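Side-chain contacts in putative cell adhesion protein (Parabacteroides distasonis, PDB 3LIU), which is a fimbrillin-family protein that probably serves as a building block of adhesive pili on the bacterial surface: residues G145-D148 and D152-V155; L19-K24 and V86-N91; P170-V175 and T217-T222; T45-V50 and V95-L100. All coordinates share one frame; numbering follows the deposited sequence. Where two conformers were deposited one is given.

Interaction 1: G145-D148 and D152-V155; sequences GYDD and DITV
Tyr146 meets Ile153 and Val155 through two different parts of its side chain. Its CB lies 3.7 Å from CD1 of Ile153. Its ring reaches Val155, with CE2 at 3.8 Å from CG1. CD2 also touches both methyls of that valine, and the two side chains cross at about a right angle. Ile153 has a second contact through its other branch: CG2 packs 3.5 Å from OD2 of Asp147, and the two side chains run past each other in opposite directions. Ile153 holds CG1 between its backbone N and carbonyl carbon (chi1 69°). This sends CD1 to Tyr146 and leaves CG2 for Asp147.

The segments are the loop that leaves strand 141-144 and the strand 151-155 that follows it. Both strands pair with strand 158-162, at the edge of the fimbrillin fold, about 33 Å from the centre of the chain. The contact is a surface one, made mainly of side chains, though CD1 of Ile153 also comes near the carbonyl O of Tyr146.

The second shell holds the loop in place. Glu162 accepts the backbone N-H of Gly145 with OE2 and that of Tyr146 with OE1. Tyr143 meets the ring of Tyr146 with the planes at about 55°, and it also touches Ile153 and Val155. Ala20 and Ala22 of strand 16-24 pack against the tyrosine too. Asp147 OD1 takes a weak hydrogen bond from the N of Asp148, at 2.9 Å. Ile153 is anchored by backbone hydrogen bonding to Gly160.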
loop_
_atom_site.group_PDB
_atom_site.type_symbol
_atom_site.label_atom_id
_atom_site.label_comp_id
_atom_site.label_asym_id
_atom_site.label_seq_id
_atom_site.Cartn_x
_atom_site.Cartn_y
_atom_site.Cartn_z
ATOM N N GLY A 145 -1.214 20.044 -17.223
ATOM C CA GLY A 145 0.098 19.464 -16.999
ATOM C C GLY A 145 1.114 19.675 -18.104
ATOM O O GLY A 145 2.188 19.072 -18.059
ATOM N N TYR A 146 0.806 20.545 -19.072
ATOM C CA TYR A 146 1.662 20.711 -20.250
ATOM C C TYR A 146 2.562 21.937 -20.175
ATOM O O TYR A 146 3.333 22.197 -21.099
ATOM C CB TYR A 146 0.795 20.798 -21.502
ATOM C CG TYR A 146 0.240 19.501 -21.965
ATOM C CD1 TYR A 146 -0.845 18.907 -21.318
ATOM C CD2 TYR A 146 0.783 18.855 -23.069
ATOM C CE1 TYR A 146 -1.371 17.703 -21.775
ATOM C CE2 TYR A 146 0.261 17.665 -23.536
ATOM C CZ TYR A 146 -0.800 17.083 -22.873
ATOM O OH TYR A 146 -1.299 15.898 -23.357
ATOM N N ASP A 147 2.463 22.704 -19.097
ATOM C CA ASP A 147 3.348 23.855 -18.910
ATOM C C ASP A 147 3.410 24.202 -17.433
ATOM O O ASP A 147 2.575 23.742 -16.645
ATOM C CB ASP A 147 2.825 25.037 -19.694
ATOM C CG ASP A 147 3.908 26.018 -20.068
ATOM O OD1 ASP A 147 5.084 25.790 -19.718
ATOM O OD2 ASP A 147 3.557 27.018 -20.710
ATOM N N ASP A 148 4.389 25.020 -17.062
ATOM C CA ASP A 148 4.547 25.431 -15.659
ATOM C C ASP A 148 3.945 26.820 -15.394
ATOM O O ASP A 148 4.293 27.515 -14.437
ATOM C CB ASP A 148 6.021 25.346 -15.222
ATOM C CG ASP A 148 6.930 26.210 -16.046
ATOM O OD1 ASP A 148 6.437 27.064 -16.810
ATOM O OD2 ASP A 148 8.164 26.041 -15.915
ATOM N N ASP A 152 -1.915 30.574 -22.811
ATOM C CA ASP A 152 -2.119 30.008 -24.129
ATOM C C ASP A 152 -0.862 29.283 -24.559
ATOM O O ASP A 152 0.208 29.812 -24.440
ATOM C CB ASP A 152 -2.555 31.094 -25.110
ATOM C CG ASP A 152 -3.890 31.722 -24.717
ATOM O OD1 ASP A 152 -4.626 31.119 -23.900
ATOM O OD2 ASP A 152 -4.209 32.820 -25.204
ATOM N N ILE A 153 -0.995 28.038 -24.978
ATOM C CA ILE A 153 0.138 27.276 -25.460
ATOM C C ILE A 153 -0.265 26.530 -26.718
ATOM O O ILE A 153 -1.457 26.501 -27.078
ATOM C CB ILE A 153 0.676 26.294 -24.404
ATOM C CG1 ILE A 153 -0.316 25.150 -24.129
ATOM C CG2 ILE A 153 1.043 27.059 -23.140
ATOM C CD1 ILE A 153 0.270 24.024 -23.252
ATOM N N THR A 154 0.724 25.963 -27.400
ATOM C CA THR A 154 0.468 25.075 -28.545
ATOM C C THR A 154 1.224 23.786 -28.362
ATOM O O THR A 154 2.403 23.773 -28.001
ATOM C CB THR A 154 0.807 25.742 -29.900
ATOM O OG1 THR A 154 -0.122 26.798 -30.128
ATOM C CG2 THR A 154 0.695 24.745 -31.053
ATOM N N VAL A 155 0.509 22.692 -28.554
ATOM C CA VAL A 155 1.057 21.372 -28.384
ATOM C C VAL A 155 0.720 20.613 -29.672
ATOM O O VAL A 155 -0.464 20.474 -30.060
ATOM C CB VAL A 155 0.481 20.707 -27.122
ATOM C CG1 VAL A 155 1.147 19.371 -26.866
ATOM C CG2 VAL A 155 0.651 21.643 -25.921
#

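Interaction 2: L19-K24 and V86-N91; sequences LALAIK and VVVVAN
Leu21 carries most of this contact with Val86 and Val88. Its CB leaves strand 19-24 on the side that faces strand 86-90. CG stands anti to the backbone N (chi1 -173°), which extends the branch across the gap. Beyond CG the side chain forks. CD1 reaches 3.7 Å from CG2 of Val88 and also 4.0 Å from CG1 of Val86, so it bridges two valines that point the same way from their strand. CD2 lies 3.8 Å from CG2 of Val88. CG2 of Val88 therefore sits against both methyls of the leucine. Leu21 and Val86 meet tip to tip, whereas Leu21 and Val88 slide past each other in opposite directions.

The axes of the two short segments come within 10.0 Å and their N-to-C directions differ by 56°. This is consistent with two layers packed face to face, as in the beta sandwiches of the transthyretin-like clan to which the FimA family belongs. Contact is by side chains from alternate positions, with the backbones well apart.

Ile23 adds a smaller touch: its CG2 is 4.1 Å from CG1 of Val88. Thus the two methyls of Val88 face different residues of strand 19-24. All four touching residues are buried. Leu46 of strand 45-52 packs on both Ile23 and Val88, while Val74 and Ile144 cover Leu21 from the neighbouring strands. Val88 is further fixed through its backbone N, which hydrogen bonds to OG of Ser129.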
loop_
_atom_site.group_PDB
_atom_site.type_symbol
_atom_site.label_atom_id
_atom_site.label_comp_id
_atom_site.label_asym_id
_atom_site.label_seq_id
_atom_site.Cartn_x
_atom_site.Cartn_y
_atom_site.Cartn_z
ATOM N N LEU A 19 -10.216 18.438 -23.407
ATOM C CA LEU A 19 -9.273 18.352 -22.306
ATOM C C LEU A 19 -8.223 17.333 -22.686
ATOM O O LEU A 19 -8.568 16.220 -23.107
ATOM C CB LEU A 19 -9.973 17.906 -21.020
ATOM C CG LEU A 19 -9.058 17.799 -19.799
ATOM C CD1 LEU A 19 -8.412 19.182 -19.481
ATOM C CD2 LEU A 19 -9.822 17.271 -18.609
ATOM N N ALA A 20 -6.956 17.723 -22.569
ATOM C CA ALA A 20 -5.829 16.795 -22.612
ATOM C C ALA A 20 -5.021 17.003 -21.342
ATOM O O ALA A 20 -4.928 18.119 -20.809
ATOM C CB ALA A 20 -4.972 16.998 -23.847
ATOM N N LEU A 21 -4.432 15.930 -20.857
ATOM C CA LEU A 21 -3.856 15.938 -19.506
ATOM C C LEU A 21 -2.527 15.191 -19.527
ATOM O O LEU A 21 -2.440 14.165 -20.153
ATOM C CB LEU A 21 -4.873 15.343 -18.508
ATOM C CG LEU A 21 -4.555 15.410 -17.014
ATOM C CD1 LEU A 21 -5.829 15.558 -16.186
ATOM C CD2 LEU A 21 -3.722 14.210 -16.552
ATOM N N ALA A 22 -1.483 15.743 -18.898
ATOM C CA ALA A 22 -0.182 15.086 -18.812
ATOM C C ALA A 22 0.176 14.764 -17.357
ATOM O O ALA A 22 -0.019 15.619 -16.456
ATOM C CB ALA A 22 0.868 15.940 -19.465
ATOM N N ILE A 23 0.640 13.529 -17.102
ATOM C CA ILE A 23 1.086 13.133 -15.729
ATOM C C ILE A 23 2.598 12.933 -15.634
ATOM O O ILE A 23 3.274 12.580 -16.632
ATOM C CB ILE A 23 0.342 11.868 -15.210
ATOM C CG1 ILE A 23 0.741 10.618 -16.014
ATOM C CG2 ILE A 23 -1.200 12.092 -15.306
ATOM C CD1 ILE A 23 2.017 9.896 -15.550
ATOM N N LYS A 24 3.141 13.185 -14.452
ATOM C CA LYS A 24 4.560 12.977 -14.212
ATOM C C LYS A 24 4.826 11.493 -14.021
ATOM O O LYS A 24 4.096 10.826 -13.294
ATOM C CB LYS A 24 5.005 13.731 -12.970
ATOM C CG LYS A 24 6.507 13.787 -12.776
ATOM C CD LYS A 24 6.850 14.130 -11.304
ATOM C CE LYS A 24 6.600 15.600 -10.997
ATOM N NZ LYS A 24 6.443 15.865 -9.535
ATOM N N VAL A 86 -11.014 17.850 -10.918
ATOM C CA VAL A 86 -10.434 16.807 -11.762
ATOM C C VAL A 86 -9.534 15.944 -10.909
ATOM O O VAL A 86 -8.734 16.463 -10.154
ATOM C CB VAL A 86 -9.595 17.438 -12.870
ATOM C CG1 VAL A 86 -8.948 16.401 -13.745
ATOM C CG2 VAL A 86 -10.453 18.404 -13.694
ATOM N N VAL A 87 -9.679 14.630 -11.053
ATOM C CA VAL A 87 -8.820 13.665 -10.388
ATOM C C VAL A 87 -8.414 12.576 -11.396
ATOM O O VAL A 87 -9.187 12.184 -12.272
ATOM C CB VAL A 87 -9.486 13.085 -9.098
ATOM C CG1 VAL A 87 -10.924 12.598 -9.367
ATOM C CG2 VAL A 87 -8.628 11.965 -8.477
ATOM N N VAL A 88 -7.184 12.107 -11.280
ATOM C CA VAL A 88 -6.642 11.148 -12.193
ATOM C C VAL A 88 -6.271 9.917 -11.402
ATOM O O VAL A 88 -5.605 10.015 -10.362
ATOM C CB VAL A 88 -5.381 11.719 -12.859
ATOM C CG1 VAL A 88 -4.761 10.717 -13.858
ATOM C CG2 VAL A 88 -5.725 13.036 -13.527
ATOM N N VAL A 89 -6.679 8.758 -11.918
ATOM C CA VAL A 89 -6.327 7.478 -11.362
ATOM C C VAL A 89 -5.555 6.662 -12.397
ATOM O O VAL A 89 -6.026 6.414 -13.501
ATOM C CB VAL A 89 -7.593 6.671 -10.910
ATOM C CG1 VAL A 89 -7.171 5.231 -10.421
ATOM C CG2 VAL A 89 -8.350 7.420 -9.793
ATOM N N ALA A 90 -4.377 6.200 -12.033
ATOM C CA ALA A 90 -3.604 5.283 -12.887
ATOM C C ALA A 90 -3.888 3.838 -12.550
ATOM O O ALA A 90 -3.974 3.463 -11.369
ATOM C CB ALA A 90 -2.073 5.549 -12.756
ATOM N N ASN A 91 -3.986 3.026 -13.603
ATOM C CA ASN A 91 -3.958 1.564 -13.507
ATOM C C ASN A 91 -5.181 0.967 -12.778
ATOM O O ASN A 91 -5.078 -0.037 -12.102
ATOM C CB ASN A 91 -2.647 1.102 -12.863
ATOM C CG ASN A 91 -1.413 1.528 -13.669
ATOM O OD1 ASN A 91 -1.457 1.556 -14.884
ATOM N ND2 ASN A 91 -0.333 1.919 -12.978
#

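Interaction 3: P170-V175 and T217-T222; sequences PLVRDV and TEEWGT
Val172 and Trp220 form the aromatic part of this contact. CG1 of the valine sits over one face of the indole, in a CH-pi interaction with the five-membered ring. It is 4.0 Å from that ring's centroid and 12° off the normal. The nearest indole atoms are CG and CD2, and the two side chains cross at about a right angle. With CG1 anti to its backbone N (chi1 -180°), Val172 presents this methyl to the ring. The indole NE1 hydrogen bonds to the backbone O of Arg356, which would limit rotation of the ring.

Van der Waals contacts are made by the carboxylate of Glu219. Its OE2 lies 3.4 Å from CG of Pro170 and close to CB of the same ring. The glutamate bends at chi2 (85°), and this brings its end back to the proline. CG2 of Val172 is 4.2 Å from CD of Glu219.

The polar link is made by water. One molecule donates to O of Pro170 at 3.0 Å and to OE1 of Glu219 at 2.7 Å. It joins the backbone of one segment to the side chain of the other. The two carboxylate oxygens thus do different work.

Arg356 also bonds Val172 O, Gly221 O and Asp174, tying both segments together. The 217-222 segment lies in the loop after strand 193-213 and packs on segment 170-175. It holds a type II beta turn, closed by Gly221 N to Glu218 O at 3.2 Å, whose two central side chains, Glu219 and Trp220, pack on Pro170 and Val172, the indole covering the valine in the CH-pi contact.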
loop_
_atom_site.group_PDB
_atom_site.type_symbol
_atom_site.label_atom_id
_atom_site.label_comp_id
_atom_site.label_asym_id
_atom_site.label_seq_id
_atom_site.Cartn_x
_atom_site.Cartn_y
_atom_site.Cartn_z
ATOM N N PRO A 170 1.430 15.074 -10.717
ATOM C CA PRO A 170 2.033 13.958 -9.962
ATOM C C PRO A 170 0.986 12.954 -9.524
ATOM O O PRO A 170 -0.172 13.320 -9.279
ATOM C CB PRO A 170 2.688 14.631 -8.730
ATOM C CG PRO A 170 2.203 15.993 -8.677
ATOM C CD PRO A 170 1.359 16.308 -9.920
ATOM N N LEU A 171 1.383 11.691 -9.504
ATOM C CA LEU A 171 0.538 10.598 -9.024
ATOM C C LEU A 171 1.214 9.990 -7.820
ATOM O O LEU A 171 2.432 9.937 -7.780
ATOM C CB LEU A 171 0.309 9.548 -10.107
ATOM C CG LEU A 171 -0.308 9.994 -11.434
ATOM C CD1 LEU A 171 -0.448 8.769 -12.377
ATOM C CD2 LEU A 171 -1.619 10.772 -11.245
ATOM N N VAL A 172 0.423 9.562 -6.834
ATOM C CA VAL A 172 0.927 8.885 -5.663
ATOM C C VAL A 172 0.329 7.503 -5.553
ATOM O O VAL A 172 -0.879 7.346 -5.640
ATOM C CB VAL A 172 0.645 9.676 -4.375
ATOM C CG1 VAL A 172 1.214 8.908 -3.144
ATOM C CG2 VAL A 172 1.243 11.055 -4.484
ATOM N N ARG A 173 1.178 6.503 -5.346
ATOM C CA ARG A 173 0.705 5.117 -5.262
ATOM C C ARG A 173 -0.313 4.952 -4.141
ATOM O O ARG A 173 -0.251 5.638 -3.140
ATOM C CB ARG A 173 1.849 4.142 -5.036
ATOM C CG ARG A 173 2.850 4.036 -6.173
ATOM C CD ARG A 173 3.942 3.016 -5.817
ATOM N NE ARG A 173 5.054 2.974 -6.779
ATOM C CZ ARG A 173 6.063 3.855 -6.850
ATOM N NH1 ARG A 173 6.117 4.885 -6.052
ATOM N NH2 ARG A 173 7.036 3.707 -7.749
ATOM N N ASP A 174 -1.234 4.015 -4.333
ATOM C CA ASP A 174 -2.252 3.706 -3.361
ATOM C C ASP A 174 -1.804 2.519 -2.459
ATOM O O ASP A 174 -2.528 2.140 -1.557
ATOM C CB ASP A 174 -3.578 3.369 -4.076
ATOM C CG ASP A 174 -4.348 4.614 -4.588
ATOM O OD1 ASP A 174 -3.867 5.763 -4.504
ATOM O OD2 ASP A 174 -5.493 4.426 -5.078
ATOM N N VAL A 175 -0.624 1.929 -2.702
ATOM C CA VAL A 175 -0.129 0.829 -1.904
ATOM C C VAL A 175 1.160 1.274 -1.159
ATOM O O VAL A 175 1.779 2.279 -1.524
ATOM C CB VAL A 175 0.176 -0.459 -2.742
ATOM C CG1 VAL A 175 -1.105 -1.121 -3.264
ATOM C CG2 VAL A 175 1.122 -0.142 -3.886
ATOM N N THR A 217 -8.402 13.781 -1.378
ATOM C CA THR A 217 -8.556 15.167 -1.797
ATOM C C THR A 217 -7.224 15.890 -1.910
ATOM O O THR A 217 -6.933 16.587 -2.914
ATOM C CB THR A 217 -9.429 15.951 -0.801
ATOM O OG1 THR A 217 -10.750 15.416 -0.841
ATOM C CG2 THR A 217 -9.481 17.378 -1.191
ATOM N N GLU A 218 -6.405 15.708 -0.886
ATOM C CA GLU A 218 -5.090 16.289 -0.862
ATOM C C GLU A 218 -4.055 15.323 -1.455
ATOM O O GLU A 218 -4.247 14.094 -1.556
ATOM C CB GLU A 218 -4.701 16.713 0.566
ATOM C CG GLU A 218 -5.717 17.625 1.304
ATOM C CD GLU A 218 -6.042 18.906 0.544
ATOM O OE1 GLU A 218 -5.127 19.447 -0.115
ATOM O OE2 GLU A 218 -7.210 19.377 0.613
ATOM N N GLU A 219 -2.939 15.902 -1.867
ATOM C CA GLU A 219 -1.801 15.130 -2.370
ATOM C C GLU A 219 -1.291 14.226 -1.281
ATOM O O GLU A 219 -1.001 14.693 -0.189
ATOM C CB GLU A 219 -0.679 16.100 -2.757
ATOM C CG GLU A 219 0.540 15.431 -3.311
ATOM C CD GLU A 219 0.403 15.192 -4.749
ATOM O OE1 GLU A 219 -0.738 15.084 -5.214
ATOM O OE2 GLU A 219 1.429 15.177 -5.420
ATOM N N TRP A 220 -1.163 12.934 -1.562
ATOM C CA TRP A 220 -0.625 11.981 -0.584
ATOM C C TRP A 220 -1.464 11.942 0.704
ATOM O O TRP A 220 -0.954 11.691 1.784
ATOM C CB TRP A 220 0.839 12.330 -0.264
ATOM C CG TRP A 220 1.723 11.140 0.105
ATOM C CD1 TRP A 220 1.407 10.092 0.925
ATOM C CD2 TRP A 220 3.082 10.927 -0.295
ATOM N NE1 TRP A 220 2.468 9.218 1.031
ATOM C CE2 TRP A 220 3.517 9.719 0.309
ATOM C CE3 TRP A 220 3.967 11.626 -1.115
ATOM C CZ2 TRP A 220 4.810 9.216 0.131
ATOM C CZ3 TRP A 220 5.263 11.126 -1.280
ATOM C CH2 TRP A 220 5.660 9.933 -0.664
ATOM N N GLY A 221 -2.768 12.163 0.583
ATOM C CA GLY A 221 -3.656 12.118 1.726
ATOM C C GLY A 221 -4.107 10.689 2.019
ATOM O O GLY A 221 -3.975 9.782 1.199
ATOM N N THR A 222 -4.651 10.505 3.206
ATOM C CA THR A 222 -5.108 9.197 3.644
ATOM C C THR A 222 -6.243 8.689 2.759
ATOM O O THR A 222 -7.119 9.460 2.329
ATOM C CB THR A 222 -5.488 9.199 5.154
ATOM O OG1 THR A 222 -5.852 7.871 5.536
ATOM C CG2 THR A 222 -6.653 10.124 5.454
HETATM O O HOH W 1 -1.602 15.470 -7.724
#

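Interaction 4: T45-V50 and V95-L100; sequences TLTVGV and VIQTEL
Thr45 begins the contact with Gln97, but only loosely. Its OG1 is 4.3 Å from NE2 of Gln97, too far for a hydrogen bond. The amide NE2 instead donates to O of Ala92, in the link that leads from strand 82-90 into helix 94-101.

Thr47, two residues on, points the same way from the strand and takes the main share. Its two branches meet different residues of the helix. CG2 packs 3.7 Å from CD1 of Leu100, and CB is near the same methyl at 4.1 Å. OG1 lies 4.0 Å from CG of Gln97, an approach to the aliphatic part of that side chain. CG2 is anti to the backbone N and OG1 is anti to the carbonyl carbon (chi1 -58°), and this divides the threonine between its two partners. The polar need of OG1 is met by OG1 of Thr61 on strand 57-66, with which it hydrogen bonds. Gln97 is extended beyond CG, so its amide runs past Thr47 toward Thr45.

On the helix, Gln97 and Leu100 are three residues apart and lie on the flank nearer the strand. Leu100 also packs on Thr112 and Val214, and Gln97 touches Thr61. The axes of the two short segments, strand and helix, come within 9.6 Å and are nearly parallel, at 12°.

Strand 45-52 is hydrogen bonded between strands 57-66 and 82-90. The arrangement is a short helix packed on one face of a beta sheet, here in the fimbrillin domain of the FimA/Mfa1 family.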
loop_
_atom_site.group_PDB
_atom_site.type_symbol
_atom_site.label_atom_id
_atom_site.label_comp_id
_atom_site.label_asym_id
_atom_site.label_seq_id
_atom_site.Cartn_x
_atom_site.Cartn_y
_atom_site.Cartn_z
ATOM N N THR A 45 -2.778 2.771 -17.831
ATOM C CA THR A 45 -4.058 3.403 -18.153
ATOM C C THR A 45 -4.217 4.585 -17.231
ATOM O O THR A 45 -3.693 4.568 -16.110
ATOM C CB THR A 45 -5.286 2.458 -17.959
ATOM O OG1 THR A 45 -5.405 2.096 -16.576
ATOM C CG2 THR A 45 -5.212 1.188 -18.835
ATOM N N LEU A 46 -4.947 5.588 -17.708
ATOM C CA LEU A 46 -5.407 6.704 -16.881
ATOM C C LEU A 46 -6.922 6.845 -16.945
ATOM O O LEU A 46 -7.527 6.889 -18.040
ATOM C CB LEU A 46 -4.765 8.017 -17.314
ATOM C CG LEU A 46 -3.258 8.031 -17.055
ATOM C CD1 LEU A 46 -2.668 9.279 -17.700
ATOM C CD2 LEU A 46 -2.954 8.026 -15.578
ATOM N N THR A 47 -7.531 6.904 -15.765
ATOM C CA THR A 47 -8.948 7.240 -15.633
ATOM C C THR A 47 -9.035 8.631 -15.077
ATOM O O THR A 47 -8.460 8.914 -14.035
ATOM C CB THR A 47 -9.679 6.267 -14.690
ATOM O OG1 THR A 47 -9.538 4.937 -15.190
ATOM C CG2 THR A 47 -11.161 6.605 -14.599
ATOM N N VAL A 48 -9.752 9.496 -15.775
ATOM C CA VAL A 48 -9.884 10.907 -15.429
ATOM C C VAL A 48 -11.354 11.194 -15.113
ATOM O O VAL A 48 -12.269 10.845 -15.879
ATOM C CB VAL A 48 -9.399 11.792 -16.586
ATOM C CG1 VAL A 48 -9.548 13.281 -16.250
ATOM C CG2 VAL A 48 -7.927 11.443 -16.970
ATOM N N GLY A 49 -11.587 11.783 -13.955
ATOM C CA GLY A 49 -12.933 12.207 -13.585
ATOM C C GLY A 49 -12.954 13.713 -13.594
ATOM O O GLY A 49 -12.141 14.355 -12.881
ATOM N N VAL A 50 -13.859 14.281 -14.389
ATOM C CA VAL A 50 -14.029 15.752 -14.444
ATOM C C VAL A 50 -15.431 16.103 -13.917
ATOM O O VAL A 50 -16.425 15.682 -14.508
ATOM C CB VAL A 50 -13.927 16.238 -15.915
ATOM C CG1 VAL A 50 -13.925 17.777 -15.993
ATOM C CG2 VAL A 50 -12.678 15.683 -16.572
ATOM N N VAL A 95 -13.008 -3.482 -13.696
ATOM C CA VAL A 95 -14.295 -3.284 -13.004
ATOM C C VAL A 95 -14.275 -1.940 -12.258
ATOM O O VAL A 95 -15.308 -1.244 -12.190
ATOM C CB VAL A 95 -14.623 -4.460 -12.031
ATOM C CG1 VAL A 95 -15.782 -4.136 -11.078
ATOM C CG2 VAL A 95 -14.956 -5.757 -12.813
ATOM N N ILE A 96 -13.118 -1.552 -11.731
ATOM C CA ILE A 96 -13.000 -0.244 -11.043
ATOM C C ILE A 96 -13.204 0.912 -12.058
ATOM O O ILE A 96 -13.781 1.936 -11.735
ATOM C CB ILE A 96 -11.652 -0.091 -10.296
ATOM C CG1 ILE A 96 -11.411 -1.248 -9.312
ATOM C CG2 ILE A 96 -11.517 1.315 -9.573
ATOM C CD1 ILE A 96 -12.545 -1.463 -8.225
ATOM N N GLN A 97 -12.739 0.736 -13.286
ATOM C CA GLN A 97 -12.920 1.761 -14.312
ATOM C C GLN A 97 -14.405 2.072 -14.519
ATOM O O GLN A 97 -14.773 3.220 -14.655
ATOM C CB GLN A 97 -12.289 1.341 -15.645
ATOM C CG GLN A 97 -10.772 1.190 -15.637
ATOM C CD GLN A 97 -10.257 0.581 -16.939
ATOM O OE1 GLN A 97 -10.923 0.648 -17.963
ATOM N NE2 GLN A 97 -9.101 -0.063 -16.885
ATOM N N THR A 98 -15.251 1.044 -14.466
ATOM C CA THR A 98 -16.665 1.211 -14.638
ATOM C C THR A 98 -17.303 1.826 -13.419
ATOM O O THR A 98 -18.156 2.730 -13.535
ATOM C CB THR A 98 -17.335 -0.126 -14.956
ATOM O OG1 THR A 98 -16.811 -0.610 -16.185
ATOM C CG2 THR A 98 -18.845 0.067 -15.104
ATOM N N GLU A 99 -16.891 1.367 -12.249
ATOM C CA GLU A 99 -17.366 1.979 -11.008
ATOM C C GLU A 99 -17.057 3.481 -10.981
ATOM O O GLU A 99 -17.910 4.285 -10.646
ATOM C CB GLU A 99 -16.746 1.287 -9.790
ATOM C CG GLU A 99 -17.277 -0.125 -9.564
ATOM C CD GLU A 99 -16.696 -0.807 -8.326
ATOM O OE1 GLU A 99 -15.856 -0.233 -7.629
ATOM O OE2 GLU A 99 -17.089 -1.947 -8.039
ATOM N N LEU A 100 -15.836 3.836 -11.369
ATOM C CA LEU A 100 -15.454 5.222 -11.424
ATOM C C LEU A 100 -16.324 5.962 -12.467
ATOM O O LEU A 100 -16.745 7.091 -12.225
ATOM C CB LEU A 100 -13.947 5.363 -11.708
ATOM C CG LEU A 100 -12.923 4.948 -10.626
ATOM C CD1 LEU A 100 -11.486 4.973 -11.243
ATOM C CD2 LEU A 100 -12.987 5.787 -9.316
#

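How the interactions relate
Interactions 2 and 4 are the most closely joined. Their centres are 11 Å apart and their segments alternate along the chain. Strands 45-52 and 82-90 are sheet neighbours, with probable hydrogen bonds from Thr47 N to Val89 O and from Asn91 N to Thr45 O. Interaction 1 follows later in the chain and touches interaction 2 where Tyr146 packs on strand 16-24. Interaction 3 comes last. Its Leu171 reaches Ala90 and Val88 of interaction 2 and Leu46 of interaction 4. The centres of interactions 1 and 3 are about 24 Å apart, and the two do not touch. Together the four join a surface contact, buried strand packing and the loop after strand 193-213 in one chain of contacts.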